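Side-chain contacts in xylulose kinase (Bifidobacterium adolescentis ATCC 15703, PDB 3I8B), which probably phosphorylates D-xylulose to D-xylulose 5-phosphate at the expense of ATP, as a member of the FGGY family of carbohydrate kinases: residues G126-R129 / W130-V134; S410-D413 / C414-I418. One frame throughout, in Å; residues are numbered along the deposited sequence.

Contact 1: G126-R129 / W130-V134; sequences GKQR and WVKAV
G126 passes its carbonyl to W130, opening a run of i to i+4 bonds along the alpha-helix 122-134 of the FGGY N-terminal domain. W130 N reaches G126 O at 3.0 Å, and the indole of the same residue lies obliquely beside that carbonyl, with W130 CD1 3.1 Å from G126 O. The ring's NE1 is hydrogen-bonded to the carbonyl of L105, on helix 99-110. K127 O takes the nearly straight bond from V131 N (170°), while V131 CG2, lying beside its own backbone N, rests 3.4 Å from K127 O. Q128 stretches out from the helix, and the K132 chain, bent at chi3 (-53°), curls back across it; K132 CE comes to 3.7 Å from Q128 CG. With an alanine here, the CG that K132 CE leans on is gone, and the end of the lysine, which also has a long, weak ion pair with E118, is likely to turn more freely. R129 sends its extended chain away from the helix to E118, with which NH2 makes a salt bridge, and to the carbonyls of L109, A112 and P113. Its own carbonyl turns to the next helical turn, where A133 N bonds to R129 O at 2.9 Å and A133 CB sits 3.1 Å from R129 O.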
loop_
_atom_site.group_PDB
_atom_site.type_symbol
_atom_site.label_atom_id
_atom_site.label_comp_id
_atom_site.label_asym_id
_atom_site.label_seq_id
_atom_site.Cartn_x
_atom_site.Cartn_y
_atom_site.Cartn_z
ATOM N N GLY A 126 -15.013 14.309 -11.539
ATOM C CA GLY A 126 -15.253 13.467 -10.388
ATOM C C GLY A 126 -13.934 12.967 -9.829
ATOM O O GLY A 126 -13.733 12.976 -8.624
ATOM N N LYS A 127 -13.035 12.536 -10.710
ATOM C CA LYS A 127 -11.720 12.090 -10.269
ATOM C C LYS A 127 -11.025 13.195 -9.487
ATOM O O LYS A 127 -10.505 12.954 -8.411
ATOM C CB LYS A 127 -10.851 11.631 -11.444
ATOM C CG LYS A 127 -11.301 10.326 -12.076
ATOM C CD LYS A 127 -10.358 9.907 -13.208
ATOM C CE LYS A 127 -10.778 8.568 -13.800
ATOM N NZ LYS A 127 -10.394 8.459 -15.238
ATOM N N GLN A 128 -11.041 14.411 -10.021
ATOM C CA GLN A 128 -10.378 15.538 -9.378
ATOM C C GLN A 128 -10.978 15.867 -8.014
ATOM O O GLN A 128 -10.254 16.226 -7.076
ATOM C CB GLN A 128 -10.439 16.766 -10.289
ATOM C CG GLN A 128 -10.162 18.080 -9.586
ATOM C CD GLN A 128 -10.060 19.235 -10.560
ATOM O OE1 GLN A 128 -9.427 19.116 -11.614
ATOM N NE2 GLN A 128 -10.689 20.355 -10.221
ATOM N N ARG A 129 -12.298 15.761 -7.905
ATOM C CA ARG A 129 -12.981 16.047 -6.643
ATOM C C ARG A 129 -12.661 15.002 -5.564
ATOM O O ARG A 129 -12.589 15.329 -4.368
ATOM C CB ARG A 129 -14.492 16.158 -6.863
ATOM C CG ARG A 129 -14.931 17.505 -7.459
ATOM C CD ARG A 129 -16.382 17.442 -7.989
ATOM N NE ARG A 129 -16.825 18.742 -8.492
ATOM C CZ ARG A 129 -17.948 18.946 -9.172
ATOM N NH1 ARG A 129 -18.765 17.933 -9.437
ATOM N NH2 ARG A 129 -18.258 20.171 -9.584
ATOM N N TRP A 130 -12.477 13.753 -5.980
ATOM C CA TRP A 130 -12.064 12.696 -5.053
ATOM C C TRP A 130 -10.649 12.940 -4.545
ATOM O O TRP A 130 -10.381 12.860 -3.339
ATOM C CB TRP A 130 -12.171 11.303 -5.699
ATOM C CG TRP A 130 -13.551 10.745 -5.631
ATOM C CD1 TRP A 130 -14.464 10.652 -6.661
ATOM C CD2 TRP A 130 -14.201 10.218 -4.468
ATOM N NE1 TRP A 130 -15.635 10.093 -6.196
ATOM C CE2 TRP A 130 -15.501 9.825 -4.857
ATOM C CE3 TRP A 130 -13.806 10.031 -3.138
ATOM C CZ2 TRP A 130 -16.408 9.260 -3.960
ATOM C CZ3 TRP A 130 -14.714 9.475 -2.243
ATOM C CH2 TRP A 130 -15.999 9.097 -2.659
ATOM N N VAL A 131 -9.739 13.229 -5.464
ATOM C CA VAL A 131 -8.358 13.512 -5.094
ATOM C C VAL A 131 -8.270 14.666 -4.072
ATOM O O VAL A 131 -7.603 14.542 -3.033
ATOM C CB VAL A 131 -7.497 13.765 -6.353
ATOM C CG1 VAL A 131 -6.095 14.293 -5.996
ATOM C CG2 VAL A 131 -7.392 12.482 -7.154
ATOM N N LYS A 132 -8.967 15.771 -4.353
ATOM C CA LYS A 132 -8.998 16.912 -3.437
ATOM C C LYS A 132 -9.688 16.594 -2.098
ATOM O O LYS A 132 -9.275 17.093 -1.056
ATOM C CB LYS A 132 -9.622 18.152 -4.103
ATOM C CG LYS A 132 -8.789 18.724 -5.256
ATOM C CD LYS A 132 -9.447 19.958 -5.910
ATOM C CE LYS A 132 -10.894 19.653 -6.317
ATOM N NZ LYS A 132 -11.479 20.443 -7.486
ATOM N N ALA A 133 -10.723 15.754 -2.130
ATOM C CA ALA A 133 -11.471 15.397 -0.923
ATOM C C ALA A 133 -10.676 14.513 0.055
ATOM O O ALA A 133 -10.647 14.779 1.262
ATOM C CB ALA A 133 -12.797 14.709 -1.304
ATOM N N VAL A 134 -10.041 13.460 -0.461
ATOM C CA VAL A 134 -9.400 12.461 0.404
ATOM C C VAL A 134 -8.039 11.964 -0.091
ATOM O O VAL A 134 -7.451 11.066 0.517
ATOM C CB VAL A 134 -10.295 11.213 0.610
ATOM C CG1 VAL A 134 -11.585 11.569 1.325
ATOM C CG2 VAL A 134 -10.562 10.526 -0.718
#

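Contact 2: S410-D413 / C414-I418; sequences SQRD and CLELI
R412 starts with CG opposite its backbone N (chi1 161°) and then bends at chi2 and chi3, while E416 has CG beside its own backbone N and folds at chi2; these turns bring guanidinium and carboxylate within contact, one helical turn apart. The result is an i to i+4 salt bridge on the alpha-helix 396-420 of the FGGY C-terminal domain. R412 NH1 donates to E416 OE2 at 2.8 Å, in a distinctly bent bond of 136°. OE2 lies off the edge of the guanidinium and is met from above the carboxylate plane. The guanidinium and carboxylate planes are 47° apart. Below the charges the aliphatic parts also meet, R412 CD lying 3.9 Å from E416 CG.

Both groups have further partners: R412 NH2 forms a salt bridge with E496 and NE bonds to the carbonyl of I447, while E416 OE2 also pairs with R419. With three of its nitrogens engaged, the guanidinium is probably well fixed in rotation. D413, on the neighbouring flank, turns its carboxylate to Y499 and R506 of helix 496-506.

The side chains of Q411, C414 and L415 lie against sheet strands. Q411 NE2 bonds to T330 on strand 324-330, which C414 also touches, and L415 packs on I291 of strand 288-293. Within the helix, L415 CD1 comes to 3.3 Å from Q411 O, even as that oxygen accepts the bond from L415 N. C414 repeats the pattern one residue earlier: its N bonds to S410 O at 2.9 Å, and C414 SG lies 3.6 Å from S410 O.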
loop_
_atom_site.group_PDB
_atom_site.type_symbol
_atom_site.label_atom_id
_atom_site.label_comp_id
_atom_site.label_asym_id
_atom_site.label_seq_id
_atom_site.Cartn_x
_atom_site.Cartn_y
_atom_site.Cartn_z
ATOM N N SER A 410 9.122 3.463 -17.558
ATOM C CA SER A 410 7.831 3.594 -16.901
ATOM C C SER A 410 8.036 3.956 -15.431
ATOM O O SER A 410 7.377 4.850 -14.911
ATOM C CB SER A 410 7.041 2.286 -17.004
ATOM O OG SER A 410 5.885 2.332 -16.183
ATOM N N GLN A 411 8.951 3.258 -14.765
ATOM C CA GLN A 411 9.239 3.551 -13.364
ATOM C C GLN A 411 9.795 4.975 -13.217
ATOM O O GLN A 411 9.453 5.687 -12.271
ATOM C CB GLN A 411 10.202 2.517 -12.770
ATOM C CG GLN A 411 9.623 1.106 -12.654
ATOM C CD GLN A 411 8.240 1.081 -12.003
ATOM O OE1 GLN A 411 7.957 1.852 -11.090
ATOM N NE2 GLN A 411 7.381 0.189 -12.471
ATOM N N ARG A 412 10.629 5.405 -14.160
ATOM C CA ARG A 412 11.088 6.789 -14.150
ATOM C C ARG A 412 9.915 7.734 -14.313
ATOM O O ARG A 412 9.820 8.734 -13.609
ATOM C CB ARG A 412 12.093 7.066 -15.260
ATOM C CG ARG A 412 12.218 8.551 -15.561
ATOM C CD ARG A 412 13.016 9.286 -14.495
ATOM N NE ARG A 412 14.401 9.345 -14.924
ATOM C CZ ARG A 412 15.011 10.445 -15.345
ATOM N NH1 ARG A 412 14.374 11.604 -15.343
ATOM N NH2 ARG A 412 16.271 10.383 -15.747
ATOM N N ASP A 413 9.042 7.429 -15.272
ATOM C CA ASP A 413 7.838 8.216 -15.491
ATOM C C ASP A 413 7.089 8.399 -14.175
ATOM O O ASP A 413 6.607 9.476 -13.885
ATOM C CB ASP A 413 6.922 7.543 -16.527
ATOM C CG ASP A 413 6.163 8.555 -17.377
ATOM O OD1 ASP A 413 6.549 9.742 -17.370
ATOM O OD2 ASP A 413 5.191 8.170 -18.061
ATOM N N CYS A 414 7.003 7.339 -13.380
ATOM C CA CYS A 414 6.379 7.438 -12.066
ATOM C C CYS A 414 7.109 8.424 -11.151
ATOM O O CYS A 414 6.487 9.237 -10.475
ATOM C CB CYS A 414 6.293 6.059 -11.411
ATOM S SG CYS A 414 5.015 5.003 -12.144
ATOM N N LEU A 415 8.433 8.346 -11.121
ATOM C CA LEU A 415 9.214 9.273 -10.302
ATOM C C LEU A 415 8.949 10.728 -10.720
ATOM O O LEU A 415 8.787 11.612 -9.875
ATOM C CB LEU A 415 10.704 8.938 -10.396
ATOM C CG LEU A 415 11.281 7.869 -9.459
ATOM C CD1 LEU A 415 10.360 6.671 -9.297
ATOM C CD2 LEU A 415 12.678 7.438 -9.935
ATOM N N GLU A 416 8.878 10.970 -12.029
ATOM C CA GLU A 416 8.649 12.317 -12.538
ATOM C C GLU A 416 7.248 12.818 -12.208
ATOM O O GLU A 416 7.052 13.997 -11.926
ATOM C CB GLU A 416 8.869 12.353 -14.048
ATOM C CG GLU A 416 10.304 12.063 -14.433
ATOM C CD GLU A 416 11.266 13.003 -13.750
ATOM O OE1 GLU A 416 10.846 14.130 -13.417
ATOM O OE2 GLU A 416 12.436 12.618 -13.541
ATOM N N LEU A 417 6.271 11.920 -12.259
ATOM C CA LEU A 417 4.913 12.286 -11.894
ATOM C C LEU A 417 4.827 12.636 -10.403
ATOM O O LEU A 417 4.212 13.640 -10.019
ATOM C CB LEU A 417 3.971 11.147 -12.225
ATOM C CG LEU A 417 2.486 11.368 -11.976
ATOM C CD1 LEU A 417 1.977 12.556 -12.764
ATOM C CD2 LEU A 417 1.728 10.113 -12.357
ATOM N N ILE A 418 5.441 11.814 -9.557
ATOM C CA ILE A 418 5.448 12.104 -8.120
ATOM C C ILE A 418 6.140 13.436 -7.844
ATOM O O ILE A 418 5.613 14.272 -7.118
ATOM C CB ILE A 418 6.072 10.958 -7.297
ATOM C CG1 ILE A 418 5.136 9.746 -7.332
ATOM C CG2 ILE A 418 6.349 11.424 -5.850
ATOM C CD1 ILE A 418 5.705 8.456 -6.753
#

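How the contacts relate
Both contacts are i to i+4 pairings within single helices, but contact 1 lies in the N-terminal FGGY domain, on helix 122-134, and contact 2 in the C-terminal one, on helix 396-420. Their centres are 21 Å apart and their nearest atoms about 11 Å, so they do not touch. In contact 1 the W130 side chain lies about 12 Å from that of H75, a predicted substrate-binding residue; contact 2 lies away from the known and predicted functional residues. They differ in burial too: 410-418 is largely buried, whereas 126-134 is only partly so.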